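Glucose-inhibited division protein A-related protein, probable oxidoreductase (Thermus thermophilus, PDB 2CUL) binds flavin-adenine dinucleotide in a Rossmann-type fold and is probably an oxidoreductase related to the glucose-inhibited division protein A. Local coordinates at residues A[5-10]-A[115-120]; A[29-34]-A[84-89]; A[99-104]-A[196-201]. All blocks are in the same frame, centred on the assembly; numbering follows the deposited sequence.

Overall arrangement
All three contacts reach one mixed sheet, whose parallel core runs 84-97, 29-33, 6-9, 116-119, 201-203. Interaction 1 pairs strands 6-9 and 116-119; interaction 2 pairs 29-33 with 84-97, and its segments both fall in the chain between those of interaction 1. Their centres are about 9 Å apart, strands 6-9 and 29-33 being neighbours, and both touch FAD at the C-terminal ends of their strands. Interaction 3 joins strand 100-106 to the loop entering strand 201-203, centre to centre about 10 Å from interaction 1 and 19 Å from interaction 2. Its segments alternate with those of interaction 1 and follow those of interaction 2. Of the three, only interactions 1 and 2 touch FAD.

Interaction 1 of 3, residues A[5-10]-A[115-120]. With FAD (flavin-adenine dinucleotide), chain B.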
loop_
_atom_site.group_PDB
_atom_site.type_symbol
_atom_site.label_atom_id
_atom_site.label_comp_id
_atom_site.label_asym_id
_atom_site.label_seq_id
_atom_site.Cartn_x
_atom_site.Cartn_y
_atom_site.Cartn_z
ATOM N N GLN A 5 -8.853 -5.644 13.031
ATOM C CA GLN A 5 -7.766 -6.467 13.542
ATOM C C GLN A 5 -6.496 -6.048 12.815
ATOM O O GLN A 5 -5.397 -6.100 13.371
ATOM C CB GLN A 5 -8.061 -7.940 13.289
ATOM C CG GLN A 5 -9.167 -8.476 14.174
ATOM C CD GLN A 5 -9.536 -9.899 13.835
ATOM O OE1 GLN A 5 -10.160 -10.162 12.808
ATOM N NE2 GLN A 5 -9.146 -10.831 14.696
ATOM N N VAL A 6 -6.658 -5.634 11.563
ATOM C CA VAL A 6 -5.540 -5.176 10.750
ATOM C C VAL A 6 -5.972 -3.940 9.967
ATOM O O VAL A 6 -6.991 -3.960 9.276
ATOM C CB VAL A 6 -5.078 -6.260 9.734
ATOM C CG1 VAL A 6 -3.871 -5.757 8.953
ATOM C CG2 VAL A 6 -4.723 -7.553 10.464
ATOM N N LEU A 7 -5.205 -2.859 10.100
ATOM C CA LEU A 7 -5.472 -1.617 9.384
ATOM C C LEU A 7 -4.364 -1.486 8.350
ATOM O O LEU A 7 -3.183 -1.466 8.699
ATOM C CB LEU A 7 -5.426 -0.412 10.331
ATOM C CG LEU A 7 -5.477 0.965 9.657
ATOM C CD1 LEU A 7 -6.841 1.181 9.007
ATOM C CD2 LEU A 7 -5.219 2.049 10.702
ATOM N N ILE A 8 -4.749 -1.403 7.082
ATOM C CA ILE A 8 -3.788 -1.293 5.993
ATOM C C ILE A 8 -3.879 0.081 5.343
ATOM O O ILE A 8 -4.963 0.516 4.955
ATOM C CB ILE A 8 -4.070 -2.356 4.912
ATOM C CG1 ILE A 8 -4.037 -3.755 5.538
ATOM C CG2 ILE A 8 -3.035 -2.252 3.788
ATOM C CD1 ILE A 8 -4.575 -4.843 4.616
ATOM N N VAL A 9 -2.736 0.755 5.232
ATOM C CA VAL A 9 -2.669 2.071 4.609
ATOM C C VAL A 9 -2.153 1.914 3.179
ATOM O O VAL A 9 -0.968 1.645 2.959
ATOM C CB VAL A 9 -1.728 3.016 5.397
ATOM C CG1 VAL A 9 -1.662 4.382 4.720
ATOM C CG2 VAL A 9 -2.232 3.165 6.828
ATOM N N GLY A 10 -3.054 2.075 2.210
ATOM C CA GLY A 10 -2.682 1.943 0.811
ATOM C C GLY A 10 -3.397 0.786 0.138
ATOM O O GLY A 10 -3.124 -0.374 0.438
ATOM N N GLU A 115 -5.358 -3.186 15.352
ATOM C CA GLU A 115 -4.533 -3.954 16.283
ATOM C C GLU A 115 -3.128 -4.061 15.704
ATOM O O GLU A 115 -2.125 -4.034 16.427
ATOM C CB GLU A 115 -5.149 -5.337 16.498
ATOM C CG GLU A 115 -6.412 -5.295 17.343
ATOM C CD GLU A 115 -7.117 -6.633 17.426
ATOM O OE1 GLU A 115 -6.453 -7.672 17.229
ATOM O OE2 GLU A 115 -8.333 -6.642 17.702
ATOM N N LYS A 116 -3.070 -4.185 14.385
ATOM C CA LYS A 116 -1.808 -4.242 13.663
ATOM C C LYS A 116 -1.959 -3.236 12.536
ATOM O O LYS A 116 -3.014 -3.166 11.904
ATOM C CB LYS A 116 -1.558 -5.647 13.113
ATOM C CG LYS A 116 -1.293 -6.665 14.214
ATOM C CD LYS A 116 -1.018 -8.043 13.660
ATOM C CE LYS A 116 -0.685 -9.006 14.785
ATOM N NZ LYS A 116 -1.738 -8.991 15.836
ATOM N N VAL A 117 -0.919 -2.443 12.302
ATOM C CA VAL A 117 -0.958 -1.420 11.263
ATOM C C VAL A 117 0.060 -1.734 10.176
ATOM O O VAL A 117 1.240 -1.941 10.455
ATOM C CB VAL A 117 -0.676 -0.022 11.860
ATOM C CG1 VAL A 117 -0.686 1.031 10.763
ATOM C CG2 VAL A 117 -1.727 0.308 12.919
ATOM N N VAL A 118 -0.418 -1.773 8.938
ATOM C CA VAL A 118 0.414 -2.089 7.784
ATOM C C VAL A 118 0.561 -0.901 6.846
ATOM O O VAL A 118 -0.434 -0.305 6.429
ATOM C CB VAL A 118 -0.203 -3.249 6.961
ATOM C CG1 VAL A 118 0.667 -3.556 5.743
ATOM C CG2 VAL A 118 -0.364 -4.490 7.832
ATOM N N LEU A 119 1.803 -0.561 6.513
ATOM C CA LEU A 119 2.066 0.525 5.581
ATOM C C LEU A 119 2.355 -0.112 4.223
ATOM O O LEU A 119 3.292 -0.899 4.085
ATOM C CB LEU A 119 3.271 1.359 6.036
ATOM C CG LEU A 119 3.130 2.067 7.384
ATOM C CD1 LEU A 119 4.369 2.910 7.661
ATOM C CD2 LEU A 119 1.887 2.951 7.369
ATOM N N ALA A 120 1.525 0.210 3.235
ATOM C CA ALA A 120 1.673 -0.314 1.875
ATOM C C ALA A 120 1.487 0.883 0.954
ATOM O O ALA A 120 0.675 0.855 0.030
ATOM C CB ALA A 120 0.597 -1.368 1.594
HETATM P PA FAD B . 0.775 1.190 -5.098
HETATM O O1A FAD B . 1.322 2.421 -5.688
HETATM O O2A FAD B . 0.125 0.181 -5.973
HETATM O O5B FAD B . -0.279 1.571 -3.963
HETATM C C5B FAD B . 0.062 2.529 -2.959
HETATM C C4B FAD B . -1.263 3.068 -2.432
HETATM O O4B FAD B . -0.977 3.758 -1.215
HETATM C C3B FAD B . -1.953 4.087 -3.360
HETATM O O3B FAD B . -3.313 3.775 -3.572
HETATM C C2B FAD B . -1.740 5.391 -2.650
HETATM O O2B FAD B . -2.649 6.421 -2.963
HETATM C C1B FAD B . -1.758 4.944 -1.191
HETATM N N9A FAD B . -1.131 5.870 -0.250
HETATM C C8A FAD B . 0.171 6.312 -0.264
HETATM N N7A FAD B . 0.430 7.148 0.734
HETATM C C5A FAD B . -0.764 7.244 1.423
HETATM C C6A FAD B . -1.134 7.976 2.576
HETATM N N6A FAD B . -0.308 8.760 3.246
HETATM N N1A FAD B . -2.441 7.850 3.018
HETATM C C2A FAD B . -3.324 7.039 2.341
HETATM N N3A FAD B . -3.026 6.315 1.229
HETATM C C4A FAD B . -1.739 6.453 0.813
HETATM N N1 FAD B . 5.471 -2.742 -12.007
HETATM C C2 FAD B . 4.955 -3.463 -13.060
HETATM O O2 FAD B . 4.728 -4.645 -12.956
HETATM N N3 FAD B . 4.692 -2.794 -14.265
HETATM C C4 FAD B . 4.920 -1.451 -14.474
HETATM O O4 FAD B . 4.662 -0.919 -15.575
HETATM C C4X FAD B . 5.453 -0.714 -13.396
HETATM N N5 FAD B . 5.718 0.642 -13.534
HETATM C C5X FAD B . 6.241 1.370 -12.482
HETATM C C6 FAD B . 6.498 2.731 -12.646
HETATM C C7 FAD B . 7.023 3.525 -11.609
HETATM C C7M FAD B . 7.272 4.993 -11.855
HETATM C C8 FAD B . 7.298 2.896 -10.342
HETATM C C8M FAD B . 7.853 3.674 -9.179
HETATM C C9 FAD B . 7.049 1.513 -10.161
HETATM C C9A FAD B . 6.519 0.722 -11.214
HETATM N N10 FAD B . 6.247 -0.686 -11.074
HETATM C C10 FAD B . 5.718 -1.401 -12.163
HETATM C "C1'" FAD B . 6.530 -1.434 -9.784
HETATM C "C2'" FAD B . 5.346 -1.849 -8.882
HETATM O "O2'" FAD B . 4.699 -2.959 -9.445
HETATM C "C3'" FAD B . 4.321 -0.714 -8.680
HETATM O "O3'" FAD B . 4.933 0.436 -8.099
HETATM C "C4'" FAD B . 3.161 -1.110 -7.744
HETATM O "O4'" FAD B . 2.099 -0.162 -7.821
HETATM C "C5'" FAD B . 3.696 -1.217 -6.303
HETATM O "O5'" FAD B . 2.636 -1.633 -5.427
HETATM P P FAD B . 2.393 -0.976 -4.005
HETATM O O1P FAD B . 1.259 -1.728 -3.442
HETATM O O2P FAD B . 3.658 -0.967 -3.195
HETATM O O3P FAD B . 2.002 0.522 -4.292
HETATM O O HOH W 1 -7.735 -10.078 17.141
#
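G10 and A120, where the two parallel strands run out, meet a cofactor instead of more strand: G10 CA lies 3.2 Å from FAD O4B, and the carbonyl O of A120 reaches the ribose carbon C5B. G10, with phi at 117° and no CB, lets A120 O and FAD O4B come close to its CA. Behind this end the backbones form a regular ladder: L7 N binds K116 O at 2.9 Å, V118 N binds L7 O, V9 N binds V118 O at 2.8 Å, and A120 N closes on V9 O. V6 and V118 meet on one face, CG1 to CG2 at 3.9 Å, and I8 lays CG1 alongside V118 CB. On the other face V9 CB packs against L119 CD2 at 4.1 Å. V9 turns CG1 away from its own N (chi1 179°), toward FAD C2A and N1A. At the far end Q5 and E115 run side by side, joined by a water that accepts from Q5 NE2 and donates to E115 OE1; Q5 OE1 takes the R28 amide. Polar links thus close the outer end, while at the glycine-ended inner end backbone atoms face the adenosine, consistent with a Rossmann-type dinucleotide site.

Interaction 2 of 3, residues A[29-34]-A[84-89]; sequences VGLLTQ and LHLFQA. With FAD (flavin-adenine dinucleotide), chain B.
V29 receives L84 CD1 against its CG1 at 3.5 Å, while its carbonyl accepts H85 N to start a parallel ladder. G30 has no side chain, and its CA lies at the edge of the F87 ring. L31 N donates to H85 O, and its carbonyl O accepts F87 N; L31 CB touches L84 CD1, and its CG lies alongside L86 CD1 at 3.8 Å. L32 carries the opposite face: its CA stands over the F87 ring, its CB reaches CZ at 3.6 Å, and its CG meets A89 CB. F87 takes the chi1 64° position between backbone N and carbonyl carbon, which turns its ring in over L32. T33 N then binds F87 O at 3.1 Å, and T33 O receives A89 N from above the carbonyl plane; T33 OG1 is held by A11 N. Q34 ends the segment at the cofactor, its N 3.1 Å from FAD N3A and its OE1 3.2 Å from adenine C5A. Q34 O is gripped by Q88 NE2 at 3.0 Å, and Q88 NE2 also binds E108. Adenosine at the C-terminal ends of adjacent parallel strands is consistent with a Rossmann-type fold. Strand 29-33 sits between 84-97 and 6-9; V29, L31 and L84 pack on A19 of helix 13-24, while L32 and F87 lean on A112 of strand 112-113.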
loop_
_atom_site.group_PDB
_atom_site.type_symbol
_atom_site.label_atom_id
_atom_site.label_comp_id
_atom_site.label_asym_id
_atom_site.label_seq_id
_atom_site.Cartn_x
_atom_site.Cartn_y
_atom_site.Cartn_z
ATOM N N VAL A 29 -10.731 -6.412 8.464
ATOM C CA VAL A 29 -9.747 -5.522 7.868
ATOM C C VAL A 29 -10.255 -4.137 7.501
ATOM O O VAL A 29 -11.348 -3.976 6.959
ATOM C CB VAL A 29 -9.160 -6.138 6.581
ATOM C CG1 VAL A 29 -8.120 -5.201 5.977
ATOM C CG2 VAL A 29 -8.551 -7.488 6.885
ATOM N N GLY A 30 -9.435 -3.141 7.807
ATOM C CA GLY A 30 -9.753 -1.775 7.452
ATOM C C GLY A 30 -8.710 -1.397 6.420
ATOM O O GLY A 30 -7.513 -1.439 6.706
ATOM N N LEU A 31 -9.154 -1.064 5.210
ATOM C CA LEU A 31 -8.243 -0.679 4.139
ATOM C C LEU A 31 -8.422 0.808 3.871
ATOM O O LEU A 31 -9.394 1.234 3.242
ATOM C CB LEU A 31 -8.540 -1.492 2.875
ATOM C CG LEU A 31 -7.649 -1.254 1.652
ATOM C CD1 LEU A 31 -6.174 -1.421 2.027
ATOM C CD2 LEU A 31 -8.035 -2.246 0.560
ATOM N N LEU A 32 -7.470 1.590 4.371
ATOM C CA LEU A 32 -7.480 3.044 4.246
ATOM C C LEU A 32 -6.635 3.481 3.057
ATOM O O LEU A 32 -5.508 3.017 2.894
ATOM C CB LEU A 32 -6.931 3.643 5.545
ATOM C CG LEU A 32 -6.798 5.152 5.754
ATOM C CD1 LEU A 32 -6.661 5.423 7.251
ATOM C CD2 LEU A 32 -5.596 5.695 4.993
ATOM N N THR A 33 -7.173 4.364 2.220
ATOM C CA THR A 33 -6.419 4.825 1.060
ATOM C C THR A 33 -6.812 6.263 0.714
ATOM O O THR A 33 -7.975 6.644 0.835
ATOM C CB THR A 33 -6.629 3.840 -0.125
ATOM O OG1 THR A 33 -5.488 3.883 -0.989
ATOM C CG2 THR A 33 -7.898 4.170 -0.903
ATOM N N GLN A 34 -5.838 7.071 0.297
ATOM C CA GLN A 34 -6.110 8.479 0.017
ATOM C C GLN A 34 -7.060 8.796 -1.122
ATOM O O GLN A 34 -7.741 9.823 -1.088
ATOM C CB GLN A 34 -4.802 9.256 -0.176
ATOM C CG GLN A 34 -3.891 8.766 -1.274
ATOM C CD GLN A 34 -2.519 9.417 -1.187
ATOM O OE1 GLN A 34 -2.071 9.790 -0.103
ATOM N NE2 GLN A 34 -1.842 9.545 -2.321
ATOM N N LEU A 84 -14.156 -6.839 4.924
ATOM C CA LEU A 84 -13.319 -5.706 4.568
ATOM C C LEU A 84 -14.056 -4.386 4.488
ATOM O O LEU A 84 -15.151 -4.308 3.934
ATOM C CB LEU A 84 -12.641 -5.964 3.219
ATOM C CG LEU A 84 -11.784 -4.824 2.658
ATOM C CD1 LEU A 84 -10.646 -4.500 3.624
ATOM C CD2 LEU A 84 -11.229 -5.237 1.303
ATOM N N HIS A 85 -13.453 -3.348 5.060
ATOM C CA HIS A 85 -14.031 -2.015 4.974
ATOM C C HIS A 85 -13.016 -1.130 4.271
ATOM O O HIS A 85 -11.969 -0.803 4.833
ATOM C CB HIS A 85 -14.329 -1.408 6.339
ATOM C CG HIS A 85 -15.049 -0.099 6.251
ATOM N ND1 HIS A 85 -14.973 0.868 7.230
ATOM C CD2 HIS A 85 -15.866 0.401 5.293
ATOM C CE1 HIS A 85 -15.710 1.906 6.880
ATOM N NE2 HIS A 85 -16.264 1.649 5.708
ATOM N N LEU A 86 -13.327 -0.770 3.032
ATOM C CA LEU A 86 -12.465 0.085 2.230
ATOM C C LEU A 86 -12.968 1.509 2.392
ATOM O O LEU A 86 -14.139 1.793 2.131
ATOM C CB LEU A 86 -12.538 -0.337 0.759
ATOM C CG LEU A 86 -11.925 0.598 -0.286
ATOM C CD1 LEU A 86 -10.433 0.785 -0.023
ATOM C CD2 LEU A 86 -12.149 0.004 -1.676
ATOM N N PHE A 87 -12.101 2.410 2.841
ATOM C CA PHE A 87 -12.531 3.790 3.019
ATOM C C PHE A 87 -11.444 4.786 2.648
ATOM O O PHE A 87 -10.258 4.446 2.589
ATOM C CB PHE A 87 -13.018 4.014 4.462
ATOM C CG PHE A 87 -11.950 3.838 5.507
ATOM C CD1 PHE A 87 -11.252 4.938 5.997
ATOM C CD2 PHE A 87 -11.647 2.573 6.006
ATOM C CE1 PHE A 87 -10.270 4.787 6.971
ATOM C CE2 PHE A 87 -10.661 2.408 6.982
ATOM C CZ PHE A 87 -9.972 3.519 7.466
ATOM N N GLN A 88 -11.864 6.018 2.381
ATOM C CA GLN A 88 -10.940 7.074 1.985
ATOM C C GLN A 88 -10.470 7.896 3.170
ATOM O O GLN A 88 -11.258 8.298 4.021
ATOM C CB GLN A 88 -11.610 8.003 0.965
ATOM C CG GLN A 88 -10.707 9.116 0.403
ATOM C CD GLN A 88 -10.371 10.196 1.429
ATOM O OE1 GLN A 88 -11.239 10.642 2.185
ATOM N NE2 GLN A 88 -9.111 10.632 1.450
ATOM N N ALA A 89 -9.165 8.126 3.215
ATOM C CA ALA A 89 -8.551 8.940 4.251
ATOM C C ALA A 89 -7.093 9.094 3.862
ATOM O O ALA A 89 -6.532 8.225 3.191
ATOM C CB ALA A 89 -8.677 8.268 5.616
HETATM P PA FAD B . 0.775 1.190 -5.098
HETATM O O1A FAD B . 1.322 2.421 -5.688
HETATM O O2A FAD B . 0.125 0.181 -5.973
HETATM O O5B FAD B . -0.279 1.571 -3.963
HETATM C C5B FAD B . 0.062 2.529 -2.959
HETATM C C4B FAD B . -1.263 3.068 -2.432
HETATM O O4B FAD B . -0.977 3.758 -1.215
HETATM C C3B FAD B . -1.953 4.087 -3.360
HETATM O O3B FAD B . -3.313 3.775 -3.572
HETATM C C2B FAD B . -1.740 5.391 -2.650
HETATM O O2B FAD B . -2.649 6.421 -2.963
HETATM C C1B FAD B . -1.758 4.944 -1.191
HETATM N N9A FAD B . -1.131 5.870 -0.250
HETATM C C8A FAD B . 0.171 6.312 -0.264
HETATM N N7A FAD B . 0.430 7.148 0.734
HETATM C C5A FAD B . -0.764 7.244 1.423
HETATM C C6A FAD B . -1.134 7.976 2.576
HETATM N N6A FAD B . -0.308 8.760 3.246
HETATM N N1A FAD B . -2.441 7.850 3.018
HETATM C C2A FAD B . -3.324 7.039 2.341
HETATM N N3A FAD B . -3.026 6.315 1.229
HETATM C C4A FAD B . -1.739 6.453 0.813
HETATM N N1 FAD B . 5.471 -2.742 -12.007
HETATM C C2 FAD B . 4.955 -3.463 -13.060
HETATM O O2 FAD B . 4.728 -4.645 -12.956
HETATM N N3 FAD B . 4.692 -2.794 -14.265
HETATM C C4 FAD B . 4.920 -1.451 -14.474
HETATM O O4 FAD B . 4.662 -0.919 -15.575
HETATM C C4X FAD B . 5.453 -0.714 -13.396
HETATM N N5 FAD B . 5.718 0.642 -13.534
HETATM C C5X FAD B . 6.241 1.370 -12.482
HETATM C C6 FAD B . 6.498 2.731 -12.646
HETATM C C7 FAD B . 7.023 3.525 -11.609
HETATM C C7M FAD B . 7.272 4.993 -11.855
HETATM C C8 FAD B . 7.298 2.896 -10.342
HETATM C C8M FAD B . 7.853 3.674 -9.179
HETATM C C9 FAD B . 7.049 1.513 -10.161
HETATM C C9A FAD B . 6.519 0.722 -11.214
HETATM N N10 FAD B . 6.247 -0.686 -11.074
HETATM C C10 FAD B . 5.718 -1.401 -12.163
HETATM C "C1'" FAD B . 6.530 -1.434 -9.784
HETATM C "C2'" FAD B . 5.346 -1.849 -8.882
HETATM O "O2'" FAD B . 4.699 -2.959 -9.445
HETATM C "C3'" FAD B . 4.321 -0.714 -8.680
HETATM O "O3'" FAD B . 4.933 0.436 -8.099
HETATM C "C4'" FAD B . 3.161 -1.110 -7.744
HETATM O "O4'" FAD B . 2.099 -0.162 -7.821
HETATM C "C5'" FAD B . 3.696 -1.217 -6.303
HETATM O "O5'" FAD B . 2.636 -1.633 -5.427
HETATM P P FAD B . 2.393 -0.976 -4.005
HETATM O O1P FAD B . 1.259 -1.728 -3.442
HETATM O O2P FAD B . 3.658 -0.967 -3.195
HETATM O O3P FAD B . 2.002 0.522 -4.292
#

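Interaction 3 of 3, residues A[99-104]-A[196-201]; sequences NRVVGV and KRLEGL
N99 and V101 hold E199 between them through two nearly straight backbone bonds, E199 N to N99 O at 2.8 Å and V101 N to E199 O at 2.9 Å, which make a single bridge at R100. A water extends the polar edge, accepting from N99 ND2 and donating to R197 O. The side chains of N99 and E199 run side by side, with the amide and carboxylate planes 28° apart and ND2 3.5 Å from E199 CG. R100 lays its guanidinium flat over E199 CB, which stands 3.9 Å above the plane at its centre; the bend at chi3 (-73°) also brings NH1 close to G200 CA. E199 OE1 is 4.3 Å from R100 NH2, so any attraction is probably through charge alone, no N-H pointing at the oxygen. Further in, V101 CG2 meets L198 CD1 and L201 CB, both at 3.9 Å. V101 also touches L94 and L96 of strand 84-97 and V117 of strand 116-119, and L198 and L201 lean on F158. The bridge thus joins the start of strand 100-106 to the loop leading into strand 201-203, about 12 Å from FAD at the L201 side chain, and a G200-V117 backbone hydrogen bond ties that loop to strand 116-119.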
loop_
_atom_site.group_PDB
_atom_site.type_symbol
_atom_site.label_atom_id
_atom_site.label_comp_id
_atom_site.label_asym_id
_atom_site.label_seq_id
_atom_site.Cartn_x
_atom_site.Cartn_y
_atom_site.Cartn_z
ATOM N N ASN A 99 5.701 3.051 22.581
ATOM C CA ASN A 99 6.435 2.616 21.399
ATOM C C ASN A 99 5.563 1.767 20.478
ATOM O O ASN A 99 6.056 1.158 19.532
ATOM C CB ASN A 99 7.680 1.828 21.816
ATOM C CG ASN A 99 7.347 0.461 22.378
ATOM O OD1 ASN A 99 6.230 0.215 22.828
ATOM N ND2 ASN A 99 8.329 -0.435 22.367
ATOM N N ARG A 100 4.260 1.745 20.746
ATOM C CA ARG A 100 3.347 0.948 19.934
ATOM C C ARG A 100 2.462 1.743 18.977
ATOM O O ARG A 100 1.808 2.712 19.369
ATOM C CB ARG A 100 2.455 0.091 20.839
ATOM C CG ARG A 100 1.403 -0.716 20.086
ATOM C CD ARG A 100 0.666 -1.670 21.015
ATOM N NE ARG A 100 1.502 -2.805 21.397
ATOM C CZ ARG A 100 1.794 -3.824 20.593
ATOM N NH1 ARG A 100 1.313 -3.858 19.356
ATOM N NH2 ARG A 100 2.574 -4.806 21.022
ATOM N N VAL A 101 2.448 1.318 17.716
ATOM C CA VAL A 101 1.613 1.957 16.708
ATOM C C VAL A 101 0.227 1.339 16.847
ATOM O O VAL A 101 0.072 0.118 16.757
ATOM C CB VAL A 101 2.138 1.694 15.280
ATOM C CG1 VAL A 101 1.221 2.361 14.254
ATOM C CG2 VAL A 101 3.555 2.240 15.143
ATOM N N VAL A 102 -0.774 2.184 17.075
ATOM C CA VAL A 102 -2.146 1.717 17.243
ATOM C C VAL A 102 -3.068 2.192 16.124
ATOM O O VAL A 102 -4.258 1.876 16.115
ATOM C CB VAL A 102 -2.727 2.194 18.587
ATOM C CG1 VAL A 102 -1.951 1.573 19.737
ATOM C CG2 VAL A 102 -2.669 3.711 18.663
ATOM N N GLY A 103 -2.520 2.954 15.185
ATOM C CA GLY A 103 -3.327 3.447 14.083
ATOM C C GLY A 103 -2.621 4.587 13.382
ATOM O O GLY A 103 -1.405 4.737 13.506
ATOM N N VAL A 104 -3.367 5.389 12.633
ATOM C CA VAL A 104 -2.768 6.526 11.949
ATOM C C VAL A 104 -3.643 7.756 12.067
ATOM O O VAL A 104 -4.861 7.654 12.228
ATOM C CB VAL A 104 -2.543 6.274 10.431
ATOM C CG1 VAL A 104 -1.539 5.151 10.218
ATOM C CG2 VAL A 104 -3.873 5.966 9.746
ATOM N N LYS A 196 10.621 -3.039 12.808
ATOM C CA LYS A 196 11.066 -3.215 14.188
ATOM C C LYS A 196 11.328 -2.001 15.065
ATOM O O LYS A 196 11.437 -2.144 16.287
ATOM C CB LYS A 196 12.311 -4.107 14.210
ATOM C CG LYS A 196 13.513 -3.510 13.502
ATOM C CD LYS A 196 14.733 -4.405 13.651
ATOM C CE LYS A 196 15.914 -3.859 12.870
ATOM N NZ LYS A 196 16.283 -2.479 13.294
ATOM N N ARG A 197 11.440 -0.821 14.466
ATOM C CA ARG A 197 11.692 0.390 15.241
ATOM C C ARG A 197 10.594 0.625 16.280
ATOM O O ARG A 197 10.856 1.138 17.370
ATOM C CB ARG A 197 11.805 1.599 14.305
ATOM C CG ARG A 197 12.185 2.900 15.004
ATOM C CD ARG A 197 12.459 4.003 13.987
ATOM N NE ARG A 197 13.644 3.724 13.175
ATOM C CZ ARG A 197 14.885 4.070 13.508
ATOM N NH1 ARG A 197 15.119 4.718 14.643
ATOM N NH2 ARG A 197 15.896 3.770 12.702
ATOM N N LEU A 198 9.366 0.242 15.942
ATOM C CA LEU A 198 8.235 0.398 16.849
ATOM C C LEU A 198 7.470 -0.921 16.917
ATOM O O LEU A 198 7.772 -1.853 16.176
ATOM C CB LEU A 198 7.314 1.516 16.353
ATOM C CG LEU A 198 7.953 2.907 16.277
ATOM C CD1 LEU A 198 7.035 3.873 15.547
ATOM C CD2 LEU A 198 8.244 3.406 17.682
ATOM N N GLU A 199 6.489 -0.998 17.811
ATOM C CA GLU A 199 5.691 -2.212 17.963
ATOM C C GLU A 199 4.389 -2.145 17.171
ATOM O O GLU A 199 3.857 -1.059 16.935
ATOM C CB GLU A 199 5.368 -2.448 19.441
ATOM C CG GLU A 199 6.587 -2.693 20.313
ATOM C CD GLU A 199 7.333 -3.956 19.927
ATOM O OE1 GLU A 199 6.700 -5.031 19.873
ATOM O OE2 GLU A 199 8.554 -3.876 19.680
ATOM N N GLY A 200 3.894 -3.315 16.763
ATOM C CA GLY A 200 2.649 -3.415 16.017
ATOM C C GLY A 200 2.635 -2.822 14.620
ATOM O O GLY A 200 1.568 -2.659 14.025
ATOM N N LEU A 201 3.818 -2.535 14.084
ATOM C CA LEU A 201 3.950 -1.920 12.766
ATOM C C LEU A 201 4.538 -2.850 11.712
ATOM O O LEU A 201 5.558 -3.494 11.944
ATOM C CB LEU A 201 4.829 -0.673 12.882
ATOM C CG LEU A 201 4.976 0.215 11.644
ATOM C CD1 LEU A 201 3.626 0.817 11.285
ATOM C CD2 LEU A 201 5.986 1.316 11.925
HETATM O O HOH W 2 10.272 0.052 20.077
#